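Local coordinates for KLLA0E08119p (Kluyveromyces lactis, PDB 3VA7), which probably carboxylates urea in an ATP- and biotin-dependent reaction, as the urea carboxylase part of a longer enzyme that also hydrolyses the product allophanate, at residues G334-L337 / V338-M341; D425-M428 / K429-A433. One frame throughout, in Å; residues are numbered along the deposited sequence.

Interaction 1. Residues G334-L337 / V338-M341; sequences GLDL and VEWM
D336 bends its carboxylate onto the backbone of E339 and N-caps helix 337-345, in the ATP-binding part of the biotin carboxylase domain. Followed outward, D336 CB lies against E339 CB at 3.9 Å, and CG packs on the same methylene. With chi1 at 175°, CG stands opposite the backbone N and beside the carbonyl carbon, which carries the carboxylate over the first turn. There OD2 accepts from E339 N at 3.1 Å; the N-H reaches it from above the carboxylate plane, 69° out of it. V338 CB also lies close to OD2. Both oxygens face helix 40-53: OD2 makes a salt bridge to R45, OD1 one to R52 and a hydrogen bond with T49 OG1. E339, its chain extended, crosses the aspartate at about a right angle with the two carboxylate planes nearly perpendicular. D336 OD1 and E339 OE2 come within 4.5 Å, but R52 bridges to both, which probably offsets their like charge. The arginines thus join the start of this helix to helix 40-53, while V338 packs on R45, I46 and T49. Behind the cap the regular backbone ladder begins: W340 N donates to D336 O, and M341 N follows to L337 O at 2.8 Å. The loop residue L335, which follows G334, the first residue beyond helix 326-333, leans toward the indole of W340. L337 turns away to Q240, M242 and I252 of the neighbouring strands. The two side chains L335 and W340 meet obliquely: L335 CD1 sits above one ring face, offset toward the rim, and the other branch, CD2, lies 4.1 Å from W340 NE1.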
loop_
_atom_site.group_PDB
_atom_site.type_symbol
_atom_site.label_atom_id
_atom_site.label_comp_id
_atom_site.label_asym_id
_atom_site.label_seq_id
_atom_site.Cartn_x
_atom_site.Cartn_y
_atom_site.Cartn_z
ATOM N N GLY A 334 -27.036 21.730 23.149
ATOM C CA GLY A 334 -26.641 22.674 22.115
ATOM C C GLY A 334 -25.576 23.617 22.627
ATOM O O GLY A 334 -25.351 24.675 22.031
ATOM N N LEU A 335 -24.953 23.284 23.763
ATOM C CA LEU A 335 -23.904 24.129 24.324
ATOM C C LEU A 335 -22.562 23.743 23.773
ATOM O O LEU A 335 -22.293 22.585 23.542
ATOM C CB LEU A 335 -23.841 24.005 25.848
ATOM C CG LEU A 335 -25.091 24.494 26.599
ATOM C CD1 LEU A 335 -24.829 24.397 28.093
ATOM C CD2 LEU A 335 -25.526 25.884 26.186
ATOM N N ASP A 336 -21.710 24.720 23.550
ATOM C CA ASP A 336 -20.358 24.409 23.241
ATOM C C ASP A 336 -19.597 24.609 24.577
ATOM O O ASP A 336 -19.313 25.750 24.989
ATOM C CB ASP A 336 -19.874 25.317 22.113
ATOM C CG ASP A 336 -18.390 25.148 21.793
ATOM O OD1 ASP A 336 -17.992 25.635 20.701
ATOM O OD2 ASP A 336 -17.606 24.568 22.617
ATOM N N LEU A 337 -19.264 23.487 25.226
ATOM C CA LEU A 337 -18.560 23.485 26.518
ATOM C C LEU A 337 -17.166 24.152 26.515
ATOM O O LEU A 337 -16.863 24.931 27.402
ATOM C CB LEU A 337 -18.484 22.063 27.052
ATOM C CG LEU A 337 -19.855 21.457 27.380
ATOM C CD1 LEU A 337 -19.549 20.092 27.970
ATOM C CD2 LEU A 337 -20.766 22.351 28.376
ATOM N N VAL A 338 -16.331 23.876 25.520
ATOM C CA VAL A 338 -15.087 24.649 25.311
ATOM C C VAL A 338 -15.351 26.149 25.263
ATOM O O VAL A 338 -14.594 26.913 25.820
ATOM C CB VAL A 338 -14.251 24.148 24.081
ATOM C CG1 VAL A 338 -13.119 25.144 23.655
ATOM C CG2 VAL A 338 -13.684 22.751 24.342
ATOM N N GLU A 339 -16.411 26.587 24.597
ATOM C CA GLU A 339 -16.676 28.043 24.496
ATOM C C GLU A 339 -16.890 28.592 25.915
ATOM O O GLU A 339 -16.239 29.562 26.313
ATOM C CB GLU A 339 -17.925 28.342 23.664
ATOM C CG GLU A 339 -18.249 29.854 23.606
ATOM C CD GLU A 339 -19.498 30.201 22.801
ATOM O OE1 GLU A 339 -19.920 31.382 22.836
ATOM O OE2 GLU A 339 -20.070 29.302 22.166
ATOM N N TRP A 340 -17.808 27.947 26.651
ATOM C CA TRP A 340 -18.049 28.226 28.046
ATOM C C TRP A 340 -16.768 28.264 28.868
ATOM O O TRP A 340 -16.497 29.243 29.525
ATOM C CB TRP A 340 -19.011 27.211 28.601
ATOM C CG TRP A 340 -20.413 27.586 28.412
ATOM C CD1 TRP A 340 -21.049 27.916 27.219
ATOM C CD2 TRP A 340 -21.403 27.715 29.442
ATOM N NE1 TRP A 340 -22.378 28.255 27.461
ATOM C CE2 TRP A 340 -22.625 28.120 28.807
ATOM C CE3 TRP A 340 -21.385 27.533 30.842
ATOM C CZ2 TRP A 340 -23.808 28.328 29.536
ATOM C CZ3 TRP A 340 -22.544 27.712 31.558
ATOM C CH2 TRP A 340 -23.741 28.119 30.915
ATOM N N MET A 341 -15.969 27.221 28.821
ATOM C CA MET A 341 -14.716 27.222 29.533
ATOM C C MET A 341 -13.936 28.501 29.201
ATOM O O MET A 341 -13.461 29.214 30.097
ATOM C CB MET A 341 -13.878 26.005 29.151
ATOM C CG MET A 341 -14.432 24.628 29.627
ATOM S SD MET A 341 -13.381 23.246 29.116
ATOM C CE MET A 341 -11.781 23.616 29.795
#

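Interaction 2. Residues D425-M428 / K429-A433; sequences DAIM and KLNQA
K429 opens the second half of helix 423-435 by reaching back over the preceding turn to D425. Its N donates to D425 O at 2.9 Å, and its side chain, extended beyond CG, runs past that same oxygen, with CB and CG each 3.4 Å from D425 O. CE then meets D425 OD2, and the salt bridge itself is long, K429 NZ to D425 OD2 3.7 Å. Each end has a further partner: D425 OD2 accepts from K421 N, and K429 NZ donates to H419 O. L430 follows with weak backbone bonds from its N to A426 O and I427 O; its side chain packs on I364, A366 and V418 of the sheet beneath. N431 grips I427 O twice. Its N donates at 3.1 Å, while ND2 comes from the opposite face of the carbonyl at 2.7 Å, above the carbonyl plane. A chi1 of -73° sets CG beside the backbone N, folding the amide back alongside I427, where ND2 also touches CG2. A453 O and S454 OG hold the two amide ends. Q432 continues the ladder, its N bonding M428 O, and its NE2 bonds E436. The whole is an amphipathic helix with an i to i+4 Asp-Lys pair and an Asn amide turned back to the backbone, laid on strands 362-372 and 412-420, in the biotin carboxylase C-terminal domain.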
loop_
_atom_site.group_PDB
_atom_site.type_symbol
_atom_site.label_atom_id
_atom_site.label_comp_id
_atom_site.label_asym_id
_atom_site.label_seq_id
_atom_site.Cartn_x
_atom_site.Cartn_y
_atom_site.Cartn_z
ATOM N N ASP A 425 -34.123 5.773 19.261
ATOM C CA ASP A 425 -33.753 6.426 18.005
ATOM C C ASP A 425 -32.214 6.554 17.880
ATOM O O ASP A 425 -31.639 6.456 16.750
ATOM C CB ASP A 425 -34.395 7.800 17.891
ATOM C CG ASP A 425 -34.330 8.347 16.492
ATOM O OD1 ASP A 425 -34.350 7.495 15.569
ATOM O OD2 ASP A 425 -34.272 9.594 16.298
ATOM N N ALA A 426 -31.571 6.762 19.042
ATOM C CA ALA A 426 -30.146 7.025 19.146
ATOM C C ALA A 426 -29.368 5.746 18.974
ATOM O O ALA A 426 -28.262 5.764 18.366
ATOM C CB ALA A 426 -29.836 7.608 20.485
ATOM N N ILE A 427 -29.924 4.647 19.508
ATOM C CA ILE A 427 -29.274 3.351 19.391
ATOM C C ILE A 427 -29.263 2.884 17.930
ATOM O O ILE A 427 -28.274 2.332 17.452
ATOM C CB ILE A 427 -29.935 2.302 20.270
ATOM C CG1 ILE A 427 -29.505 2.507 21.717
ATOM C CG2 ILE A 427 -29.572 0.871 19.797
ATOM C CD1 ILE A 427 -30.426 1.863 22.650
ATOM N N MET A 428 -30.362 3.137 17.221
ATOM C CA MET A 428 -30.443 2.808 15.833
ATOM C C MET A 428 -29.492 3.720 15.088
ATOM O O MET A 428 -28.724 3.250 14.253
ATOM C CB MET A 428 -31.871 2.946 15.319
ATOM C CG MET A 428 -32.758 1.757 15.638
ATOM S SD MET A 428 -34.423 1.958 14.862
ATOM C CE MET A 428 -35.264 3.158 15.997
ATOM N N LYS A 429 -29.504 5.008 15.407
ATOM C CA LYS A 429 -28.605 5.920 14.712
ATOM C C LYS A 429 -27.174 5.510 14.865
ATOM O O LYS A 429 -26.381 5.706 13.952
ATOM C CB LYS A 429 -28.787 7.377 15.120
ATOM C CG LYS A 429 -29.874 8.060 14.323
ATOM C CD LYS A 429 -30.288 9.344 14.920
ATOM C CE LYS A 429 -31.429 9.828 14.147
ATOM N NZ LYS A 429 -31.592 11.285 14.374
ATOM N N LEU A 430 -26.861 4.922 16.006
ATOM C CA LEU A 430 -25.494 4.681 16.328
ATOM C C LEU A 430 -25.043 3.469 15.531
ATOM O O LEU A 430 -23.902 3.448 14.986
ATOM C CB LEU A 430 -25.298 4.478 17.837
ATOM C CG LEU A 430 -23.956 3.867 18.195
ATOM C CD1 LEU A 430 -22.893 4.935 18.012
ATOM C CD2 LEU A 430 -23.951 3.271 19.591
ATOM N N ASN A 431 -25.937 2.476 15.453
ATOM C CA ASN A 431 -25.675 1.290 14.640
ATOM C C ASN A 431 -25.463 1.744 13.190
ATOM O O ASN A 431 -24.444 1.373 12.597
ATOM C CB ASN A 431 -26.728 0.177 14.805
ATOM C CG ASN A 431 -26.630 -0.562 16.170
ATOM O OD1 ASN A 431 -25.793 -1.446 16.370
ATOM N ND2 ASN A 431 -27.527 -0.228 17.083
ATOM N N GLN A 432 -26.332 2.597 12.641
ATOM C CA GLN A 432 -26.112 3.016 11.265
ATOM C C GLN A 432 -24.733 3.696 11.158
ATOM O O GLN A 432 -23.925 3.316 10.294
ATOM C CB GLN A 432 -27.242 3.856 10.640
ATOM C CG GLN A 432 -27.029 4.085 9.097
ATOM C CD GLN A 432 -27.961 5.170 8.380
ATOM O OE1 GLN A 432 -29.150 5.235 8.640
ATOM N NE2 GLN A 432 -27.395 5.963 7.434
ATOM N N ALA A 433 -24.438 4.652 12.040
ATOM C CA ALA A 433 -23.129 5.348 12.013
ATOM C C ALA A 433 -21.928 4.377 12.009
ATOM O O ALA A 433 -21.017 4.502 11.204
ATOM C CB ALA A 433 -23.011 6.379 13.175
#

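From the N terminus the chain early on passes through helix 40-53, which later receives the capped start of helix 337-345. Strands 235-244 and 249-261 meet side chains of L335, L337 and W340. Interaction 1 then makes the turn between helices 326-333 and 337-345. The chain continues through strands 362-372 and 412-420 before interaction 2 falls within helix 423-435, which packs on those two strands. Each contact is local and closes no large loop; they stand in series, neither nested nor crossed. The centres of interactions 1 and 2 are about 25 Å apart, and the nearest atoms of interactions 1 and 2 about 14 Å. Strands 249-261 and 362-372 belong to one sheet, which therefore links the two.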